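Local coordinates for protein DYNE8 (Micromonospora chersina, PDB 4AMM) that forms the acyltransferase domain of an iterative polyketide synthase in enediyne biosynthesis, and probably loads acyl units for assembly of the polyketide chain, at residues A[43-48]-A[392-398]; A[106-111]-A[138-144]; A[176-180]-A[322-326]; A[228-234]-A[253-257]. All blocks are in the same frame, centred on the assembly; numbering follows the deposited sequence.

Interaction 1. Residues A[43-48]-A[392-398]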
loop_
_atom_site.group_PDB
_atom_site.type_symbol
_atom_site.label_atom_id
_atom_site.label_comp_id
_atom_site.label_asym_id
_atom_site.label_seq_id
_atom_site.Cartn_x
_atom_site.Cartn_y
_atom_site.Cartn_z
ATOM N N ALA A 43 22.498 -7.329 11.800
ATOM C CA ALA A 43 22.130 -6.038 11.176
ATOM C C ALA A 43 23.334 -5.081 11.301
ATOM O O ALA A 43 23.587 -4.307 10.337
ATOM C CB ALA A 43 20.907 -5.461 11.801
ATOM N N ALA A 44 24.062 -5.122 12.408
ATOM C CA ALA A 44 25.201 -4.198 12.606
ATOM C C ALA A 44 26.303 -4.565 11.661
ATOM O O ALA A 44 27.013 -3.682 11.134
ATOM C CB ALA A 44 25.638 -4.269 14.040
ATOM N N ALA A 45 26.495 -5.839 11.354
ATOM C CA ALA A 45 27.648 -6.288 10.583
ATOM C C ALA A 45 27.365 -6.342 9.077
ATOM O O ALA A 45 28.291 -6.355 8.279
ATOM C CB ALA A 45 27.990 -7.737 11.056
ATOM N N HIS A 46 26.135 -6.379 8.606
ATOM C CA HIS A 46 25.725 -6.501 7.236
ATOM C C HIS A 46 24.932 -5.293 6.803
ATOM O O HIS A 46 23.734 -5.267 6.618
ATOM C CB HIS A 46 24.837 -7.789 7.092
ATOM C CG HIS A 46 25.658 -9.010 7.272
ATOM N ND1 HIS A 46 25.724 -9.722 8.445
ATOM C CD2 HIS A 46 26.565 -9.549 6.438
ATOM C CE1 HIS A 46 26.589 -10.721 8.279
ATOM N NE2 HIS A 46 27.081 -10.645 7.069
ATOM N N ARG A 47 25.672 -4.204 6.612
ATOM C CA ARG A 47 25.129 -2.886 6.214
ATOM C C ARG A 47 26.139 -2.190 5.334
ATOM O O ARG A 47 27.342 -2.426 5.526
ATOM C CB ARG A 47 24.661 -2.100 7.422
ATOM C CG ARG A 47 25.822 -1.751 8.446
ATOM C CD ARG A 47 25.159 -1.306 9.812
ATOM N NE ARG A 47 26.185 -0.865 10.753
ATOM C CZ ARG A 47 26.507 0.453 10.907
ATOM N NH1 ARG A 47 25.721 1.421 10.441
ATOM N NH2 ARG A 47 27.565 0.721 11.657
ATOM N N GLY A 48 25.620 -1.416 4.412
ATOM C CA GLY A 48 26.523 -0.694 3.478
ATOM C C GLY A 48 26.382 -1.307 2.098
ATOM O O GLY A 48 25.283 -1.582 1.642
ATOM N N ASP A 392 20.241 0.482 2.893
ATOM C CA ASP A 392 21.509 -0.225 3.121
ATOM C C ASP A 392 21.780 -0.667 4.521
ATOM O O ASP A 392 22.750 -1.361 4.768
ATOM C CB ASP A 392 22.626 0.713 2.704
ATOM C CG ASP A 392 22.719 0.813 1.175
ATOM O OD1 ASP A 392 22.224 -0.060 0.368
ATOM O OD2 ASP A 392 23.383 1.804 0.745
ATOM N N ASP A 393 20.839 -0.386 5.452
ATOM C CA ASP A 393 21.177 -0.526 6.908
ATOM C C ASP A 393 19.885 -0.797 7.650
ATOM O O ASP A 393 19.036 0.105 7.707
ATOM C CB ASP A 393 21.891 0.781 7.361
ATOM C CG ASP A 393 22.378 0.766 8.743
ATOM O OD1 ASP A 393 21.900 -0.101 9.585
ATOM O OD2 ASP A 393 23.228 1.604 9.132
ATOM N N ALA A 394 19.740 -2.009 8.184
ATOM C CA ALA A 394 18.538 -2.368 8.917
ATOM C C ALA A 394 18.692 -2.161 10.410
ATOM O O ALA A 394 17.741 -2.455 11.212
ATOM C CB ALA A 394 18.264 -3.876 8.601
ATOM N N THR A 395 19.802 -1.594 10.902
ATOM C CA THR A 395 19.965 -1.326 12.355
ATOM C C THR A 395 18.824 -0.469 13.000
ATOM O O THR A 395 18.611 -0.708 14.188
ATOM C CB THR A 395 21.348 -0.777 12.768
ATOM O OG1 THR A 395 21.511 0.512 12.168
ATOM C CG2 THR A 395 22.463 -1.729 12.379
ATOM N N PRO A 396 18.154 0.453 12.260
ATOM C CA PRO A 396 17.061 1.201 12.925
ATOM C C PRO A 396 15.998 0.248 13.508
ATOM O O PRO A 396 15.336 0.673 14.479
ATOM C CB PRO A 396 16.511 2.061 11.795
ATOM C CG PRO A 396 17.656 2.312 10.921
ATOM C CD PRO A 396 18.412 0.967 10.900
ATOM N N PHE A 397 15.828 -0.946 12.990
ATOM C CA PHE A 397 14.813 -1.817 13.555
ATOM C C PHE A 397 15.165 -2.250 14.951
ATOM O O PHE A 397 14.285 -2.723 15.675
ATOM C CB PHE A 397 14.659 -3.039 12.602
ATOM C CG PHE A 397 13.483 -3.924 12.963
ATOM C CD1 PHE A 397 12.222 -3.617 12.474
ATOM C CD2 PHE A 397 13.653 -5.049 13.726
ATOM C CE1 PHE A 397 11.065 -4.405 12.871
ATOM C CE2 PHE A 397 12.479 -5.886 14.087
ATOM C CZ PHE A 397 11.258 -5.533 13.673
ATOM N N PHE A 398 16.425 -2.125 15.381
ATOM C CA PHE A 398 16.898 -2.620 16.676
ATOM C C PHE A 398 17.056 -1.526 17.723
ATOM O O PHE A 398 17.357 -1.846 18.858
ATOM C CB PHE A 398 18.206 -3.433 16.473
ATOM C CG PHE A 398 17.972 -4.659 15.664
ATOM C CD1 PHE A 398 17.486 -5.805 16.323
ATOM C CD2 PHE A 398 18.062 -4.637 14.278
ATOM C CE1 PHE A 398 17.115 -6.897 15.629
ATOM C CE2 PHE A 398 17.718 -5.799 13.525
ATOM C CZ PHE A 398 17.235 -6.929 14.220
HETATM O O HOH W 1 21.772 -4.004 8.260
#

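Interaction 2. Residues A[106-111]-A[138-144]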
loop_
_atom_site.group_PDB
_atom_site.type_symbol
_atom_site.label_atom_id
_atom_site.label_comp_id
_atom_site.label_asym_id
_atom_site.label_seq_id
_atom_site.Cartn_x
_atom_site.Cartn_y
_atom_site.Cartn_z
ATOM N N GLN A 106 -8.549 5.501 2.493
ATOM C CA GLN A 106 -9.444 4.947 3.505
ATOM C C GLN A 106 -9.917 3.506 3.209
ATOM O O GLN A 106 -10.070 3.133 2.057
ATOM C CB GLN A 106 -10.515 6.047 3.751
ATOM C CG GLN A 106 -11.629 5.720 4.631
ATOM C CD GLN A 106 -12.659 6.838 4.589
ATOM O OE1 GLN A 106 -13.788 6.657 4.135
ATOM N NE2 GLN A 106 -12.267 7.976 5.015
ATOM N N ALA A 107 -10.097 2.672 4.250
ATOM C CA ALA A 107 -10.631 1.305 4.146
ATOM C C ALA A 107 -11.987 1.321 3.447
ATOM O O ALA A 107 -12.720 2.301 3.524
ATOM C CB ALA A 107 -10.785 0.718 5.552
ATOM N N ALA A 108 -12.287 0.230 2.748
ATOM C CA ALA A 108 -13.510 0.086 1.992
ATOM C C ALA A 108 -14.337 -1.134 2.481
ATOM O O ALA A 108 -14.401 -2.144 1.777
ATOM C CB ALA A 108 -13.159 -0.092 0.489
ATOM N N PRO A 109 -14.929 -1.052 3.698
ATOM C CA PRO A 109 -15.558 -2.273 4.242
ATOM C C PRO A 109 -16.809 -2.670 3.481
ATOM O O PRO A 109 -17.477 -1.862 2.903
ATOM C CB PRO A 109 -15.957 -1.853 5.679
ATOM C CG PRO A 109 -16.062 -0.273 5.571
ATOM C CD PRO A 109 -14.902 0.019 4.711
ATOM N N VAL A 110 -17.072 -3.960 3.464
ATOM C CA VAL A 110 -18.244 -4.525 2.845
ATOM C C VAL A 110 -19.413 -4.332 3.811
ATOM O O VAL A 110 -19.244 -4.422 5.055
ATOM C CB VAL A 110 -17.940 -6.025 2.569
ATOM C CG1 VAL A 110 -19.211 -6.844 2.394
ATOM C CG2 VAL A 110 -16.963 -6.129 1.400
ATOM N N HIS A 111 -20.585 -4.034 3.261
ATOM C CA HIS A 111 -21.779 -3.705 4.062
ATOM C C HIS A 111 -22.242 -4.847 4.992
ATOM O O HIS A 111 -22.371 -4.669 6.209
ATOM C CB HIS A 111 -22.917 -3.199 3.155
ATOM C CG HIS A 111 -24.202 -2.895 3.865
ATOM N ND1 HIS A 111 -24.356 -1.819 4.721
ATOM C CD2 HIS A 111 -25.411 -3.514 3.817
ATOM C CE1 HIS A 111 -25.599 -1.795 5.176
ATOM N NE2 HIS A 111 -26.261 -2.812 4.643
ATOM N N PRO A 138 -25.142 -4.548 10.116
ATOM C CA PRO A 138 -24.153 -4.174 9.067
ATOM C C PRO A 138 -22.836 -3.621 9.610
ATOM O O PRO A 138 -22.785 -3.195 10.763
ATOM C CB PRO A 138 -24.867 -3.069 8.279
ATOM C CG PRO A 138 -26.329 -3.246 8.563
ATOM C CD PRO A 138 -26.406 -3.796 9.971
ATOM N N ALA A 139 -21.782 -3.605 8.783
ATOM C CA ALA A 139 -20.577 -2.850 9.132
ATOM C C ALA A 139 -20.929 -1.352 9.165
ATOM O O ALA A 139 -21.837 -0.887 8.430
ATOM C CB ALA A 139 -19.427 -3.124 8.144
ATOM N N GLU A 140 -20.231 -0.618 10.026
ATOM C CA GLU A 140 -20.404 0.830 10.079
ATOM C C GLU A 140 -19.491 1.413 9.043
ATOM O O GLU A 140 -18.369 0.927 8.882
ATOM C CB GLU A 140 -20.031 1.416 11.444
ATOM C CG GLU A 140 -21.242 1.664 12.338
ATOM C CD GLU A 140 -20.940 2.655 13.445
ATOM O OE1 GLU A 140 -20.313 3.712 13.156
ATOM O OE2 GLU A 140 -21.330 2.382 14.608
ATOM N N PRO A 141 -19.963 2.445 8.323
ATOM C CA PRO A 141 -19.022 3.140 7.427
ATOM C C PRO A 141 -17.821 3.706 8.191
ATOM O O PRO A 141 -17.918 3.960 9.408
ATOM C CB PRO A 141 -19.853 4.307 6.890
ATOM C CG PRO A 141 -21.235 3.911 7.000
ATOM C CD PRO A 141 -21.280 3.095 8.309
ATOM N N VAL A 142 -16.715 3.951 7.481
ATOM C CA VAL A 142 -15.597 4.724 8.058
ATOM C C VAL A 142 -16.130 6.177 8.426
ATOM O O VAL A 142 -16.880 6.750 7.648
ATOM C CB VAL A 142 -14.451 4.777 7.003
ATOM C CG1 VAL A 142 -13.326 5.638 7.546
ATOM C CG2 VAL A 142 -13.909 3.326 6.655
ATOM N N ASP A 143 -15.787 6.751 9.589
ATOM C CA ASP A 143 -16.155 8.195 9.852
ATOM C C ASP A 143 -15.034 9.019 9.192
ATOM O O ASP A 143 -13.914 9.183 9.756
ATOM C CB ASP A 143 -16.195 8.526 11.338
ATOM C CG ASP A 143 -16.394 10.024 11.623
ATOM O OD1 ASP A 143 -16.225 10.894 10.743
ATOM O OD2 ASP A 143 -16.751 10.355 12.782
ATOM N N THR A 144 -15.336 9.510 7.988
ATOM C CA THR A 144 -14.276 9.994 7.115
ATOM C C THR A 144 -13.581 11.242 7.697
ATOM O O THR A 144 -12.377 11.473 7.453
ATOM C CB THR A 144 -14.807 10.177 5.656
ATOM O OG1 THR A 144 -13.691 10.138 4.734
ATOM C CG2 THR A 144 -15.449 11.499 5.415
HETATM O O HOH W 2 -17.166 6.520 4.882
#

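Interaction 3. Residues A[176-180]-A[322-326]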
loop_
_atom_site.group_PDB
_atom_site.type_symbol
_atom_site.label_atom_id
_atom_site.label_comp_id
_atom_site.label_asym_id
_atom_site.label_seq_id
_atom_site.Cartn_x
_atom_site.Cartn_y
_atom_site.Cartn_z
ATOM N N SER A 176 -6.513 7.577 -3.969
ATOM C CA SER A 176 -7.486 8.588 -3.442
ATOM C C SER A 176 -6.753 9.430 -2.364
ATOM O O SER A 176 -5.791 10.190 -2.724
ATOM C CB SER A 176 -8.760 7.918 -2.962
ATOM O OG SER A 176 -9.638 9.032 -2.655
ATOM N N LEU A 177 -7.163 9.418 -1.118
ATOM C CA LEU A 177 -6.507 10.116 -0.042
ATOM C C LEU A 177 -4.981 9.968 -0.073
ATOM O O LEU A 177 -4.233 10.908 0.270
ATOM C CB LEU A 177 -7.047 9.594 1.320
ATOM C CG LEU A 177 -6.361 10.118 2.572
ATOM C CD1 LEU A 177 -6.540 11.656 2.722
ATOM C CD2 LEU A 177 -6.898 9.358 3.755
ATOM N N GLY A 178 -4.526 8.745 -0.362
ATOM C CA GLY A 178 -3.056 8.515 -0.349
ATOM C C GLY A 178 -2.294 9.379 -1.331
ATOM O O GLY A 178 -1.069 9.502 -1.113
ATOM N N GLU A 179 -2.915 9.927 -2.350
ATOM C CA GLU A 179 -2.148 10.816 -3.256
ATOM C C GLU A 179 -1.615 11.980 -2.443
ATOM O O GLU A 179 -0.570 12.520 -2.799
ATOM C CB GLU A 179 -3.042 11.275 -4.370
ATOM C CG GLU A 179 -2.224 11.990 -5.510
ATOM C CD GLU A 179 -2.629 11.539 -6.884
ATOM O OE1 GLU A 179 -2.962 10.356 -7.107
ATOM O OE2 GLU A 179 -2.550 12.359 -7.863
ATOM N N LEU A 180 -2.280 12.454 -1.426
ATOM C CA LEU A 180 -1.744 13.523 -0.530
ATOM C C LEU A 180 -0.435 13.116 0.124
ATOM O O LEU A 180 0.545 13.910 0.112
ATOM C CB LEU A 180 -2.701 13.960 0.585
ATOM C CG LEU A 180 -3.825 14.871 0.135
ATOM C CD1 LEU A 180 -4.800 14.197 -0.868
ATOM C CD2 LEU A 180 -4.578 15.300 1.403
ATOM N N VAL A 322 -5.935 19.321 -9.624
ATOM C CA VAL A 322 -5.908 17.861 -9.658
ATOM C C VAL A 322 -6.580 17.355 -8.408
ATOM O O VAL A 322 -7.442 16.404 -8.504
ATOM C CB VAL A 322 -4.459 17.327 -9.707
ATOM C CG1 VAL A 322 -4.407 15.791 -9.599
ATOM C CG2 VAL A 322 -3.798 17.635 -11.017
ATOM N N LEU A 323 -6.320 17.904 -7.235
ATOM C CA LEU A 323 -6.885 17.356 -5.975
ATOM C C LEU A 323 -8.337 17.716 -5.918
ATOM O O LEU A 323 -9.086 17.019 -5.208
ATOM C CB LEU A 323 -6.059 17.828 -4.722
ATOM C CG LEU A 323 -4.667 17.192 -4.762
ATOM C CD1 LEU A 323 -3.906 17.600 -3.502
ATOM C CD2 LEU A 323 -4.687 15.610 -4.872
ATOM N N VAL A 324 -8.839 18.733 -6.596
ATOM C CA VAL A 324 -10.277 19.038 -6.618
ATOM C C VAL A 324 -10.958 18.066 -7.538
ATOM O O VAL A 324 -11.973 17.436 -7.085
ATOM C CB VAL A 324 -10.528 20.537 -7.045
ATOM C CG1 VAL A 324 -11.948 20.744 -7.308
ATOM C CG2 VAL A 324 -10.083 21.503 -5.882
ATOM N N ARG A 325 -10.552 17.878 -8.780
ATOM C CA ARG A 325 -11.195 16.892 -9.640
ATOM C C ARG A 325 -10.989 15.466 -9.166
ATOM O O ARG A 325 -11.734 14.587 -9.626
ATOM C CB ARG A 325 -10.875 17.092 -11.117
ATOM C CG ARG A 325 -9.511 16.684 -11.514
ATOM C CD ARG A 325 -9.508 16.703 -13.059
ATOM N NE ARG A 325 -8.180 16.399 -13.636
ATOM C CZ ARG A 325 -7.206 17.281 -13.821
ATOM N NH1 ARG A 325 -7.329 18.567 -13.546
ATOM N NH2 ARG A 325 -6.085 16.838 -14.426
ATOM N N GLN A 326 -10.036 15.209 -8.290
ATOM C CA GLN A 326 -9.911 13.866 -7.654
ATOM C C GLN A 326 -11.218 13.480 -7.031
ATOM O O GLN A 326 -11.535 12.287 -7.123
ATOM C CB GLN A 326 -8.894 13.898 -6.581
ATOM C CG GLN A 326 -8.692 12.529 -5.887
ATOM C CD GLN A 326 -7.520 12.460 -4.975
ATOM O OE1 GLN A 326 -7.404 13.283 -4.061
ATOM N NE2 GLN A 326 -6.625 11.516 -5.189
#

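Interaction 4. Residues A[228-234]-A[253-257]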
loop_
_atom_site.group_PDB
_atom_site.type_symbol
_atom_site.label_atom_id
_atom_site.label_comp_id
_atom_site.label_asym_id
_atom_site.label_seq_id
_atom_site.Cartn_x
_atom_site.Cartn_y
_atom_site.Cartn_z
ATOM N N LEU A 228 -22.440 -2.621 -17.365
ATOM C CA LEU A 228 -23.486 -2.762 -16.350
ATOM C C LEU A 228 -24.061 -1.411 -15.937
ATOM O O LEU A 228 -25.275 -1.287 -15.651
ATOM C CB LEU A 228 -22.961 -3.474 -15.078
ATOM C CG LEU A 228 -22.534 -4.933 -15.213
ATOM C CD1 LEU A 228 -21.893 -5.503 -13.930
ATOM C CD2 LEU A 228 -23.759 -5.798 -15.541
ATOM N N ALA A 229 -23.207 -0.396 -15.871
ATOM C CA ALA A 229 -23.621 0.915 -15.402
ATOM C C ALA A 229 -24.292 1.769 -16.486
ATOM O O ALA A 229 -24.896 2.810 -16.156
ATOM C CB ALA A 229 -22.424 1.688 -14.836
ATOM N N ALA A 230 -24.194 1.369 -17.752
ATOM C CA ALA A 230 -24.641 2.230 -18.860
ATOM C C ALA A 230 -26.126 2.498 -18.772
ATOM O O ALA A 230 -26.916 1.560 -18.610
ATOM C CB ALA A 230 -24.241 1.626 -20.205
ATOM N N GLY A 231 -26.497 3.767 -18.733
ATOM C CA GLY A 231 -27.897 4.178 -18.692
ATOM C C GLY A 231 -28.473 4.140 -17.263
ATOM O O GLY A 231 -29.631 4.506 -17.048
ATOM N N THR A 232 -27.703 3.695 -16.288
ATOM C CA THR A 232 -28.234 3.514 -14.903
ATOM C C THR A 232 -28.140 4.769 -14.039
ATOM O O THR A 232 -28.810 4.878 -13.021
ATOM C CB THR A 232 -27.562 2.442 -14.138
ATOM O OG1 THR A 232 -26.170 2.827 -13.835
ATOM C CG2 THR A 232 -27.598 1.096 -14.821
ATOM N N GLY A 233 -27.242 5.710 -14.425
ATOM C CA GLY A 233 -26.868 6.809 -13.541
ATOM C C GLY A 233 -25.669 6.537 -12.660
ATOM O O GLY A 233 -25.090 7.514 -12.162
ATOM N N ALA A 234 -25.352 5.276 -12.423
ATOM C CA ALA A 234 -24.125 5.024 -11.644
ATOM C C ALA A 234 -22.933 5.217 -12.508
ATOM O O ALA A 234 -23.003 5.084 -13.739
ATOM C CB ALA A 234 -24.184 3.567 -11.171
ATOM N N GLU A 253 -29.764 4.253 -8.332
ATOM C CA GLU A 253 -28.839 3.942 -9.393
ATOM C C GLU A 253 -28.077 2.673 -9.151
ATOM O O GLU A 253 -27.881 1.890 -10.050
ATOM C CB GLU A 253 -27.856 5.150 -9.537
ATOM C CG GLU A 253 -28.564 6.428 -10.105
ATOM C CD GLU A 253 -27.789 7.734 -10.016
ATOM O OE1 GLU A 253 -26.803 7.874 -9.261
ATOM O OE2 GLU A 253 -28.236 8.699 -10.702
ATOM N N LEU A 254 -27.610 2.550 -7.919
ATOM C CA LEU A 254 -26.901 1.324 -7.508
ATOM C C LEU A 254 -27.793 0.082 -7.619
ATOM O O LEU A 254 -27.341 -0.971 -8.064
ATOM C CB LEU A 254 -26.289 1.458 -6.128
ATOM C CG LEU A 254 -25.236 2.581 -6.026
ATOM C CD1 LEU A 254 -24.822 2.589 -4.618
ATOM C CD2 LEU A 254 -24.060 2.290 -6.938
ATOM N N ASP A 255 -29.079 0.264 -7.288
ATOM C CA ASP A 255 -29.996 -0.889 -7.449
ATOM C C ASP A 255 -30.150 -1.336 -8.898
ATOM O O ASP A 255 -30.216 -2.545 -9.179
ATOM C CB ASP A 255 -31.370 -0.466 -6.901
ATOM C CG ASP A 255 -31.450 -0.462 -5.361
ATOM O OD1 ASP A 255 -30.547 -0.946 -4.627
ATOM O OD2 ASP A 255 -32.499 0.073 -4.913
ATOM N N ARG A 256 -30.085 -0.411 -9.873
ATOM C CA ARG A 256 -30.099 -0.745 -11.302
ATOM C C ARG A 256 -28.872 -1.576 -11.659
ATOM O O ARG A 256 -28.951 -2.533 -12.453
ATOM C CB ARG A 256 -30.252 0.500 -12.237
ATOM C CG ARG A 256 -31.537 1.315 -11.931
ATOM C CD ARG A 256 -31.462 2.635 -12.650
ATOM N NE ARG A 256 -32.584 3.464 -12.260
ATOM C CZ ARG A 256 -32.535 4.736 -11.995
ATOM N NH1 ARG A 256 -31.397 5.413 -12.102
ATOM N NH2 ARG A 256 -33.645 5.362 -11.550
ATOM N N VAL A 257 -27.708 -1.166 -11.140
ATOM C CA VAL A 257 -26.512 -1.920 -11.482
ATOM C C VAL A 257 -26.572 -3.297 -10.828
ATOM O O VAL A 257 -26.130 -4.236 -11.446
ATOM C CB VAL A 257 -25.246 -1.120 -10.950
ATOM C CG1 VAL A 257 -23.946 -1.917 -11.235
ATOM C CG2 VAL A 257 -25.099 0.264 -11.631
HETATM O O HOH W 3 -26.081 10.050 -12.396
#

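Interaction 1. Residues A[43-48]-A[392-398]
An Asx turn at Asp393, in the C-terminal tail beyond helix 376-387, is tied by a salt bridge to Arg47, just past the end of helix 32-45. Arg47 NH1 donates to Asp393 OD2 over 2.8 Å at an N-H...O angle of 154°. The oxygen lies at the guanidinium edge and nearly in its plane, yet the donor comes from above the carboxylate, the two planes being 52° apart. Both side chains run the same way, with Arg47 CD resting 3.5 Å from Asp393 OD1. A second bond, from Arg47 NE to Ala44 O at 3.0 Å, holds the guanidinium to the last turn of the preceding helix 32-45. With its CG anti to the backbone N (chi1 -176°), Asp393 turns OD2 to the arginine while OD1 accepts from both the backbone N of Thr395, at 2.9 Å, and its OG1. Replacing Asp393 with an alanine would probably leave Arg47 without its charged mate and the Asx turn without the oxygen that takes the N and OG1 of Thr395.

Beside this polar group, Thr395 CG2 packs on the Ala43 carbonyl, and Ala43 CB approaches the Phe398 ring obliquely, 3.6 Å from CE2. Gly48 N donates to Asp392 O, while the carboxylate of Asp392 pairs with Arg53. One water gives to Ala43 O and His46 O and accepts from Ala394 N. A tail folded back beside strand 4-10 in this way is consistent with the linker layout of polyketide synthase acyltransferases, here held to the helix end by a salt bridge from the Asx-turn aspartate.

Interaction 2. Residues A[106-111]-A[138-144]
Val142 projects its two methyl groups into hollows of the facing segment, which is led by Gln106 and runs in nearly the opposite direction. CG1 presses on the flank of the Gln106 side chain, 3.3 Å from its CD, while CG2 fits between Ala107 O and the Pro109 ring, 4.0 Å from Pro109 CD. Farther along, Ala139 CB fills the notch beside Val110 O at 3.4 Å, with Pro109 CB next to it. At the far end Pro138 CB sits over one face of the His111 imidazole, 3.4 Å from CE1, and Ala139 N donates to His111 O at 2.8 Å.

The extended Gln106 side chain (chi1 174°) passes Val142 and carries NE2 to Thr144 OG1, 2.6 Å away, in a nearly straight bond of 169° that lies close to the amide plane. Thr144 OG1 is also bonded to Gln148 of helix 144-165. Exchanging Gln106 for an alanine would probably leave the Val142 methyl with a gap alongside and Thr144 without this donor. Mostly apolar, the interface has one side-chain and one backbone hydrogen bond near its two ends, and neither segment forms a regular strand, which implies joining by side-chain packing more than by sheet pairing.

Interaction 3. Residues A[176-180]-A[322-326]
The Gln326 amide points its NE2 at Ser176 O, and this carbonyl oxygen stands well out of the amide plane. Ser176 belongs to a turn that fits the nucleophile elbow, GxSxG, of this acyltransferase fold, where strand 171-174 passes sharply into helix 178-185. Glu179 CB, 3.7 Å from Gln326 NE2, is only modestly out of the amide plane, on the side away from Ser176 O, and Leu180 CD1 lies almost level with the amide, 4.2 Å from Gln326 OE1. The second flat group, the Glu179 carboxylate, has Val322 CG1 4.3 Å from OE2.

The positive phi of Ser176, 55°, reflects the strained turn. Ser176 OG is bonded to His278 NE2 and to Arg201, consistent with the serine-histidine pair of the family. Helix 319-328 packs against the turn through Gln326. Its extended side chain, CG anti to the backbone N at chi1 -179°, carries the amide across to Ser176 O.

The resulting bond, 2.9 Å from Gln326 NE2 to Ser176 O, is weak because the angle at hydrogen is only 122°. The oxygen is held in any case by Glu179 N, so the amide adds a second, poorer donor to it. Gln326 OE1 takes a weak bond from Arg201. Glu179 bends at chi2, and in this buried place OE2 is bonded to Ser307 OG and OE1 to Thr308 N. The leucines touch, Leu180 CD1 meeting Leu323 CD2 at 4.2 Å.

Interaction 4. Residues A[228-234]-A[253-257]
Arg256 reaches from helix 251-264 across Thr232, and CB, CD and NH1 of its side chain all meet that one residue. Its CB packs on the methyl, 3.8 Å from Thr232 CG2, as the two side chains run antiparallel alongside one another. Farther out, CD lies 3.5 Å from Thr232 O. The chain stays extended from CG to NE, and at the tip NH1 donates to the same oxygen over 2.8 Å, with an N-H...O angle of 154°. Thr232 O lies in the guanidinium plane, at its edge, whereas the donor stands above the carbonyl plane.

Thr232 itself is shaped by an ST turn. With OG1 placed between its backbone N and carbonyl carbon (chi1 68°), the hydroxyl gives to Ala229 O at 2.6 Å and accepts from Ala234 N, so both bonds hold the connection between helix 222-229 and strand 235-241. The order of strands and helices fits the ferredoxin-like small subdomain of acyltransferases, whose two helices lie on one side of the sheet. Here the end of the first meets the start of the second.

Glu253, one turn before Arg256, lays its CG 3.3 Å from Thr232 O, while OE1 accepts from Thr250 N. A water gives to both Gly233 O and Glu253 OE2. The backbone angles of Gly233 already call for glycine, and a CB there would also collide with Glu253 OE2. Val257 CG2 lies 3.5 Å from Thr232 OG1 and equally close to Ala234 CB, a tight pair, while Leu228 CB touches Val257 CG1.

Interaction 1 closes the longest loop of the four, with the other three nested inside it, and sits beside the four-stranded antiparallel sheet that begins with strand 4-10; its centre is 54 Å from that of interaction 4. Interactions 2 and 3 follow one another along the chain, both meet helix 144-165 and come within about 4 Å at their nearest atoms, though they do not touch. Interaction 4, nested within interaction 3, lies in the small mixed-sheet subdomain, its centre 22 Å from that of interaction 2. The residues of interaction 2 also bond to Pro270 and Ala272, so it borders that subdomain, while interaction 3 includes the probable nucleophile beside the parallel sheet.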